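Side-chain contacts in 16L protein (Yaba-like disease virus, PDB 6TQP), which probably blocks apoptosis of the infected host cell as a poxviral Bcl-2-like protein that receives a pro-apoptotic peptide in its groove: residues V21-E26 against D50-M55; L44-E49 against F143-N148; L100-L105 against L131-N136. All blocks are in the same frame, centred on the assembly; numbering follows the deposited sequence.

Contact 1 (V21-E26 against D50-M55); sequences VFYINE and DCENIM
Tyr23 reaches across to Cys51 and Glu52 and so joins helix 12-27 to helix 38-68 within the all-helical Bcl-2-like bundle, a small example of how one long aromatic side chain can span two helices whose backbones stay well apart. The nearest CA atoms, those of Tyr23 and Cys51, are 9.9 Å from each other, and the tyrosine bridges the gap because its CG stands anti to the backbone nitrogen (chi1 -180°). The tight part is buried. Cys51 CB lies 3.5 Å from Tyr23 OH and also packs on CE2 of the same ring. The thiol stands farther off, with Cys51 SG 5.4 Å from the centroid of the Tyr23 ring and 49° from its normal, an oblique sulfur-aromatic contact. Ile103 of helix 96-113 also packs on the ring, at CD2.

The other side is looser. Only the CG methylene of Glu52 meets the phenol oxygen, while its carboxylate continues toward partly exposed surroundings where Glu26 also ends; Lys48, in a long, weak ion pair with Glu26, may ease the like charges. A water completes the polar end, 2.7 Å from Tyr23 OH and giving a weak hydrogen bond to Cys51 O.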
# COMPACT_ATOMS: atom_id res chain seq x y z
N VAL A 21 -2.48 7.88 2.36
CA VAL A 21 -3.44 8.02 3.45
C VAL A 21 -4.81 8.35 2.89
O VAL A 21 -5.83 7.77 3.30
CB VAL A 21 -2.96 9.07 4.46
CG1 VAL A 21 -4.04 9.33 5.54
CG2 VAL A 21 -1.67 8.61 5.10
N PHE A 22 -4.86 9.29 1.94
CA PHE A 22 -6.13 9.65 1.32
C PHE A 22 -6.77 8.45 0.64
O PHE A 22 -7.97 8.19 0.80
CB PHE A 22 -5.89 10.78 0.32
CG PHE A 22 -7.15 11.31 -0.31
CD1 PHE A 22 -7.70 10.68 -1.41
CD2 PHE A 22 -7.77 12.44 0.19
CE1 PHE A 22 -8.85 11.16 -2.01
CE2 PHE A 22 -8.93 12.93 -0.39
CZ PHE A 22 -9.47 12.29 -1.49
N TYR A 23 -5.97 7.70 -0.12
CA TYR A 23 -6.49 6.56 -0.87
C TYR A 23 -7.05 5.49 0.07
O TYR A 23 -8.18 5.01 -0.10
CB TYR A 23 -5.39 5.97 -1.75
CG TYR A 23 -5.86 4.78 -2.55
CD1 TYR A 23 -6.91 4.90 -3.47
CD2 TYR A 23 -5.28 3.53 -2.39
CE1 TYR A 23 -7.35 3.81 -4.20
CE2 TYR A 23 -5.71 2.44 -3.12
CZ TYR A 23 -6.74 2.58 -4.03
OH TYR A 23 -7.15 1.48 -4.74
N ILE A 24 -6.25 5.10 1.07
CA ILE A 24 -6.70 4.10 2.03
C ILE A 24 -7.99 4.55 2.72
O ILE A 24 -8.93 3.76 2.87
CB ILE A 24 -5.58 3.81 3.05
CG1 ILE A 24 -4.37 3.19 2.34
CG2 ILE A 24 -6.08 2.88 4.16
CD1 ILE A 24 -4.63 1.88 1.61
N ASN A 25 -8.06 5.82 3.13
CA ASN A 25 -9.29 6.30 3.75
C ASN A 25 -10.46 6.24 2.78
O ASN A 25 -11.59 5.93 3.17
CB ASN A 25 -9.12 7.73 4.27
CG ASN A 25 -8.21 7.81 5.49
OD1 ASN A 25 -8.00 6.81 6.19
ND2 ASN A 25 -7.67 8.99 5.75
N GLU A 26 -10.20 6.53 1.50
CA GLU A 26 -11.26 6.45 0.50
C GLU A 26 -11.77 5.02 0.35
O GLU A 26 -12.97 4.80 0.18
CB GLU A 26 -10.73 7.00 -0.83
CG GLU A 26 -11.66 6.78 -2.03
CD GLU A 26 -11.24 7.60 -3.25
OE1 GLU A 26 -11.15 8.84 -3.14
OE2 GLU A 26 -11.00 7.00 -4.32
N ASP A 50 -3.80 1.47 -10.79
CA ASP A 50 -2.91 0.33 -10.58
C ASP A 50 -3.38 -0.54 -9.43
O ASP A 50 -3.43 -1.77 -9.54
CB ASP A 50 -1.48 0.81 -10.34
CG ASP A 50 -0.87 1.48 -11.55
OD1 ASP A 50 -1.37 1.27 -12.68
OD2 ASP A 50 0.13 2.22 -11.38
N CYS A 51 -3.74 0.08 -8.30
CA CYS A 51 -4.10 -0.71 -7.12
C CYS A 51 -5.45 -1.41 -7.29
O CYS A 51 -5.62 -2.53 -6.80
CB CYS A 51 -4.08 0.18 -5.88
SG CYS A 51 -2.40 0.73 -5.48
N GLU A 52 -6.40 -0.79 -7.99
CA GLU A 52 -7.65 -1.49 -8.28
C GLU A 52 -7.42 -2.67 -9.21
O GLU A 52 -8.10 -3.69 -9.10
CB GLU A 52 -8.68 -0.51 -8.87
CG GLU A 52 -9.19 0.49 -7.85
CD GLU A 52 -10.16 1.49 -8.42
OE1 GLU A 52 -10.31 1.55 -9.66
OE2 GLU A 52 -10.77 2.23 -7.63
N ASN A 53 -6.43 -2.58 -10.11
CA ASN A 53 -6.15 -3.70 -11.00
C ASN A 53 -5.46 -4.83 -10.25
O ASN A 53 -5.72 -6.01 -10.52
CB ASN A 53 -5.32 -3.22 -12.18
CG ASN A 53 -6.15 -2.51 -13.23
OD1 ASN A 53 -7.35 -2.79 -13.38
ND2 ASN A 53 -5.54 -1.59 -13.96
N ILE A 54 -4.59 -4.49 -9.30
CA ILE A 54 -3.95 -5.51 -8.47
C ILE A 54 -5.00 -6.23 -7.63
O ILE A 54 -4.99 -7.46 -7.51
CB ILE A 54 -2.86 -4.89 -7.59
CG1 ILE A 54 -1.72 -4.33 -8.45
CG2 ILE A 54 -2.32 -5.90 -6.60
CD1 ILE A 54 -0.72 -3.44 -7.65
N MET A 55 -5.90 -5.47 -7.02
CA MET A 55 -6.97 -6.06 -6.23
C MET A 55 -7.80 -7.02 -7.08
O MET A 55 -8.22 -8.08 -6.61
CB MET A 55 -7.86 -4.97 -5.64
CG MET A 55 -8.98 -5.51 -4.74
SD MET A 55 -8.30 -6.23 -3.24
CE MET A 55 -7.65 -4.75 -2.45
O HOH W 1 -6.82 -1.13 -3.94

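Contact 2 (L44-E49 against F143-N148); sequences LNLIKE and FINIKN
Leu46 and Ile144 mark the closest backbone approach of two helices that cross steeply: their CA atoms lie 6.4 Å apart, and the axes of segments 44-49 and 143-148 approach to 9.9 Å at an angle of 74°. So open a crossing limits the contact to a small patch, which a few branched side chains have to fill.

On the inner side of the patch, Ile144 sends its CD1 methyl against Ile47, 3.8 Å from CG1 and slightly farther from the CD1 methyl of the same residue. The two isoleucines meet obliquely. CG1 of Ile144 sits between its own backbone nitrogen and carbonyl carbon (chi1 61°), and the extended chain beyond it carries CD1 over to helix 38-68. The same methyl also lies 4.2 Å from Leu46 CB, so it rests against both Leu46 and Ile47.

Toward the surface the packing becomes mixed. Leu46 CD1 lies 3.5 Å from Asn145 OD1, with the two side chains crossing at about a right angle; this is van der Waals contact between a methyl and an amide oxygen. Farther along, Lys147, although poorly ordered, forms a salt bridge with Asp50, whereas Glu49 remains at 6.3 Å, from its OE1 to Lys147 NZ.

Helix 137-148 is thereby packed across helix 38-68, as a terminal helix of the Bcl-2-like fold. Phe143 and Ile146 of the same helix meet the bound peptide, the Phe143 ring stacking on one of its aromatic side chains, consistent with the ligand groove of Bcl-2-like proteins.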
# COMPACT_ATOMS: atom_id res chain seq x y z
N LEU A 44 -2.75 10.37 -7.26
CA LEU A 44 -3.86 9.53 -6.81
C LEU A 44 -4.51 8.81 -7.98
O LEU A 44 -4.73 7.59 -7.93
CB LEU A 44 -4.89 10.39 -6.07
CG LEU A 44 -6.16 9.61 -5.71
CD1 LEU A 44 -5.92 8.57 -4.64
CD2 LEU A 44 -7.27 10.59 -5.28
N ASN A 45 -4.86 9.54 -9.04
CA ASN A 45 -5.52 8.91 -10.18
C ASN A 45 -4.68 7.78 -10.76
O ASN A 45 -5.21 6.74 -11.16
CB ASN A 45 -5.83 9.96 -11.26
CG ASN A 45 -6.89 10.95 -10.81
OD1 ASN A 45 -7.67 10.66 -9.91
ND2 ASN A 45 -6.92 12.14 -11.43
N LEU A 46 -3.35 7.93 -10.78
CA LEU A 46 -2.50 6.88 -11.32
C LEU A 46 -2.46 5.68 -10.39
O LEU A 46 -2.59 4.53 -10.82
CB LEU A 46 -1.10 7.43 -11.55
CG LEU A 46 -1.00 8.53 -12.62
CD1 LEU A 46 0.40 9.12 -12.64
CD2 LEU A 46 -1.37 8.00 -14.01
N ILE A 47 -2.27 5.93 -9.10
CA ILE A 47 -2.14 4.85 -8.13
C ILE A 47 -3.46 4.10 -7.99
O ILE A 47 -3.48 2.87 -7.84
CB ILE A 47 -1.69 5.42 -6.78
CG1 ILE A 47 -0.20 5.77 -6.85
CG2 ILE A 47 -2.01 4.46 -5.63
CD1 ILE A 47 0.26 6.65 -5.72
N LYS A 48 -4.57 4.82 -8.01
CA LYS A 48 -5.87 4.19 -7.86
C LYS A 48 -6.11 3.15 -8.94
O LYS A 48 -6.62 2.06 -8.67
CB LYS A 48 -6.97 5.26 -7.90
CG LYS A 48 -8.38 4.75 -7.67
CD LYS A 48 -9.38 5.92 -7.65
CE LYS A 48 -10.79 5.44 -7.34
NZ LYS A 48 -11.81 6.51 -7.49
N GLU A 49 -5.75 3.47 -10.19
CA GLU A 49 -5.95 2.51 -11.28
C GLU A 49 -5.08 1.28 -11.09
O GLU A 49 -5.56 0.14 -11.25
CB GLU A 49 -5.64 3.17 -12.62
CG GLU A 49 -6.62 4.24 -13.03
CD GLU A 49 -6.24 4.86 -14.36
OE1 GLU A 49 -5.09 4.66 -14.81
OE2 GLU A 49 -7.10 5.54 -14.96
N PHE A 143 7.82 5.22 -11.90
CA PHE A 143 7.23 3.96 -12.33
C PHE A 143 5.77 4.15 -12.74
O PHE A 143 5.33 3.58 -13.74
CB PHE A 143 7.34 2.92 -11.22
CG PHE A 143 6.75 1.60 -11.58
CD1 PHE A 143 7.41 0.73 -12.42
CD2 PHE A 143 5.53 1.22 -11.06
CE1 PHE A 143 6.87 -0.49 -12.74
CE2 PHE A 143 4.98 -0.00 -11.38
CZ PHE A 143 5.65 -0.86 -12.22
N ILE A 144 5.01 4.95 -11.99
CA ILE A 144 3.59 5.07 -12.31
C ILE A 144 3.35 6.09 -13.41
O ILE A 144 2.38 5.97 -14.16
CB ILE A 144 2.78 5.39 -11.04
CG1 ILE A 144 3.23 6.71 -10.43
CG2 ILE A 144 2.91 4.25 -10.04
CD1 ILE A 144 2.43 7.11 -9.21
N ASN A 145 4.20 7.12 -13.52
CA ASN A 145 4.15 8.00 -14.68
C ASN A 145 4.39 7.20 -15.95
O ASN A 145 3.57 7.19 -16.87
CB ASN A 145 5.19 9.12 -14.56
CG ASN A 145 4.75 10.23 -13.62
OD1 ASN A 145 3.58 10.36 -13.28
ND2 ASN A 145 5.71 11.05 -13.20
N ILE A 146 5.54 6.51 -16.02
CA ILE A 146 5.92 5.80 -17.23
C ILE A 146 5.08 4.54 -17.44
O ILE A 146 5.04 4.01 -18.56
CB ILE A 146 7.42 5.46 -17.18
CG1 ILE A 146 8.25 6.74 -17.13
CG2 ILE A 146 7.84 4.63 -18.39
CD1 ILE A 146 9.64 6.56 -16.52
N LYS A 147 4.41 4.05 -16.39
CA LYS A 147 3.52 2.90 -16.56
C LYS A 147 2.61 3.09 -17.77
O LYS A 147 2.34 2.14 -18.51
CB LYS A 147 2.71 2.69 -15.28
CG LYS A 147 1.33 2.05 -15.45
CD LYS A 147 1.37 0.65 -16.06
CE LYS A 147 -0.03 0.08 -16.20
NZ LYS A 147 -0.76 0.09 -14.90
N ASN A 148 2.15 4.32 -18.00
CA ASN A 148 1.45 4.66 -19.22
C ASN A 148 2.18 5.67 -20.10
O ASN A 148 1.91 5.73 -21.30
CB ASN A 148 0.05 5.20 -18.89
CG ASN A 148 -1.01 4.67 -19.83
OD1 ASN A 148 -1.40 3.51 -19.75
ND2 ASN A 148 -1.48 5.52 -20.73

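Contact 3 (L100-L105 against L131-N136); sequences LAIISL and LKISEN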
# COMPACT_ATOMS: atom_id res chain seq x y z
N LEU A 100 3.22 -0.69 -4.71
CA LEU A 100 1.84 -0.66 -5.18
C LEU A 100 1.07 -1.85 -4.64
O LEU A 100 -0.05 -1.70 -4.14
CB LEU A 100 1.81 -0.64 -6.70
CG LEU A 100 2.32 0.66 -7.33
CD1 LEU A 100 2.34 0.52 -8.81
CD2 LEU A 100 1.44 1.86 -6.94
N ALA A 101 1.67 -3.04 -4.68
CA ALA A 101 1.01 -4.21 -4.14
C ALA A 101 0.70 -4.03 -2.66
O ALA A 101 -0.37 -4.44 -2.19
CB ALA A 101 1.86 -5.46 -4.34
N ILE A 102 1.61 -3.40 -1.91
CA ILE A 102 1.36 -3.22 -0.48
C ILE A 102 0.21 -2.23 -0.25
O ILE A 102 -0.58 -2.39 0.69
CB ILE A 102 2.65 -2.78 0.23
CG1 ILE A 102 3.61 -3.98 0.30
CG2 ILE A 102 2.35 -2.28 1.64
CD1 ILE A 102 5.01 -3.64 0.78
N ILE A 103 0.09 -1.20 -1.09
CA ILE A 103 -1.05 -0.30 -0.94
C ILE A 103 -2.34 -1.08 -1.12
O ILE A 103 -3.30 -0.91 -0.36
CB ILE A 103 -0.96 0.88 -1.92
CG1 ILE A 103 0.28 1.72 -1.59
CG2 ILE A 103 -2.24 1.74 -1.87
CD1 ILE A 103 0.61 2.76 -2.64
N SER A 104 -2.38 -1.97 -2.11
CA SER A 104 -3.56 -2.80 -2.29
C SER A 104 -3.79 -3.70 -1.08
O SER A 104 -4.93 -3.94 -0.68
CB SER A 104 -3.44 -3.64 -3.56
OG SER A 104 -3.32 -2.83 -4.71
N LEU A 105 -2.71 -4.24 -0.51
CA LEU A 105 -2.84 -5.09 0.66
C LEU A 105 -3.47 -4.33 1.82
O LEU A 105 -4.39 -4.82 2.49
CB LEU A 105 -1.45 -5.62 1.06
CG LEU A 105 -1.43 -6.43 2.36
CD1 LEU A 105 -2.24 -7.71 2.24
CD2 LEU A 105 0.01 -6.70 2.73
N LEU A 131 4.54 6.23 5.32
CA LEU A 131 5.84 6.88 5.45
C LEU A 131 6.92 6.06 4.77
O LEU A 131 7.73 6.58 3.99
CB LEU A 131 6.19 7.09 6.92
CG LEU A 131 5.60 8.30 7.62
CD1 LEU A 131 5.91 8.24 9.10
CD2 LEU A 131 6.13 9.59 7.01
N LYS A 132 6.96 4.76 5.05
CA LYS A 132 7.98 3.91 4.47
C LYS A 132 7.82 3.78 2.96
O LYS A 132 8.81 3.73 2.23
CB LYS A 132 7.95 2.53 5.11
CG LYS A 132 8.50 2.47 6.52
CD LYS A 132 9.96 2.86 6.62
CE LYS A 132 10.85 1.86 5.90
NZ LYS A 132 12.29 2.16 6.11
N ILE A 133 6.58 3.71 2.48
CA ILE A 133 6.38 3.65 1.03
C ILE A 133 6.87 4.93 0.38
O ILE A 133 7.39 4.91 -0.75
CB ILE A 133 4.91 3.35 0.70
CG1 ILE A 133 4.56 1.93 1.14
CG2 ILE A 133 4.65 3.55 -0.78
CD1 ILE A 133 3.07 1.60 1.01
N SER A 134 6.74 6.06 1.08
CA SER A 134 7.08 7.36 0.52
C SER A 134 8.57 7.61 0.45
O SER A 134 8.99 8.56 -0.23
CB SER A 134 6.41 8.47 1.34
OG SER A 134 7.01 8.59 2.61
N GLU A 135 9.39 6.80 1.10
CA GLU A 135 10.83 6.97 0.96
C GLU A 135 11.21 6.66 -0.49
O GLU A 135 10.61 5.79 -1.13
CB GLU A 135 11.55 6.07 1.97
CG GLU A 135 11.21 6.40 3.44
CD GLU A 135 11.85 5.44 4.45
OE1 GLU A 135 12.54 4.49 4.01
OE2 GLU A 135 11.67 5.65 5.67
N ASN A 136 12.18 7.40 -1.03
CA ASN A 136 12.59 7.23 -2.42
C ASN A 136 11.39 7.34 -3.37
O ASN A 136 11.27 6.60 -4.34
CB ASN A 136 13.28 5.89 -2.62
CG ASN A 136 14.31 5.61 -1.54
OD1 ASN A 136 14.18 4.66 -0.78
ND2 ASN A 136 15.32 6.46 -1.46
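A wholly apolar contact of three buried isoleucines, with Ile133 of helix 120-134 set against Ile102 and Ile103 of helix 96-113, has its centre about 5 Å from that of the chain. It illustrates how a single methyl can serve two successive residues of a facing helix. Ile133 CD1 is 3.8 Å from Ile103 CG1 and 4.0 Å from Ile102 CG2. CG1 of Ile133 stands beside the backbone nitrogen (chi1 -68°) and CD1 continues the chain in extended form (chi2 173°), which carries the methyl across the gap between backbones whose CA atoms, at Ile102 and Ile133, come no nearer than 8.6 Å. The side chains of Ile102 and Ile133 run alongside each other with opposite headings, while Ile103 meets Ile133 at a slant.

Away from the isoleucines, at the end of helix 120-134 and the turn after it, Lys132 NZ forms a salt bridge with Glu135 OE1 at 3.1 Å, on the syn side but 29° out of the carboxylate plane. The remaining helices close in: Ile20 of helix 12-27 touches Ile103 and Ile133, Cys51 of helix 38-68 touches Ile103, Leu90 of helix 76-92 touches Ile102 and Ile133, and Leu140 of helix 137-148 packs on Ile133.

From the N terminus, helix 12-27 is met first by helix 38-68, and contact 1 closes this short loop of 23 residues. Segment 44-49 of the same long helix opens contact 2 before contact 1 has closed, so the two cross, and contact 2 shuts only at the last helix, 137-148. Contact 3 follows contact 1 in series and is nested inside the long loop of contact 2, tying helix 96-113 to helix 120-134. The central helix 96-113 links all three: Ser104 OG probably hydrogen-bonds to Cys51 O of contact 1, and Leu100 packs on Phe143, Ile144 and Ile47 of contact 2.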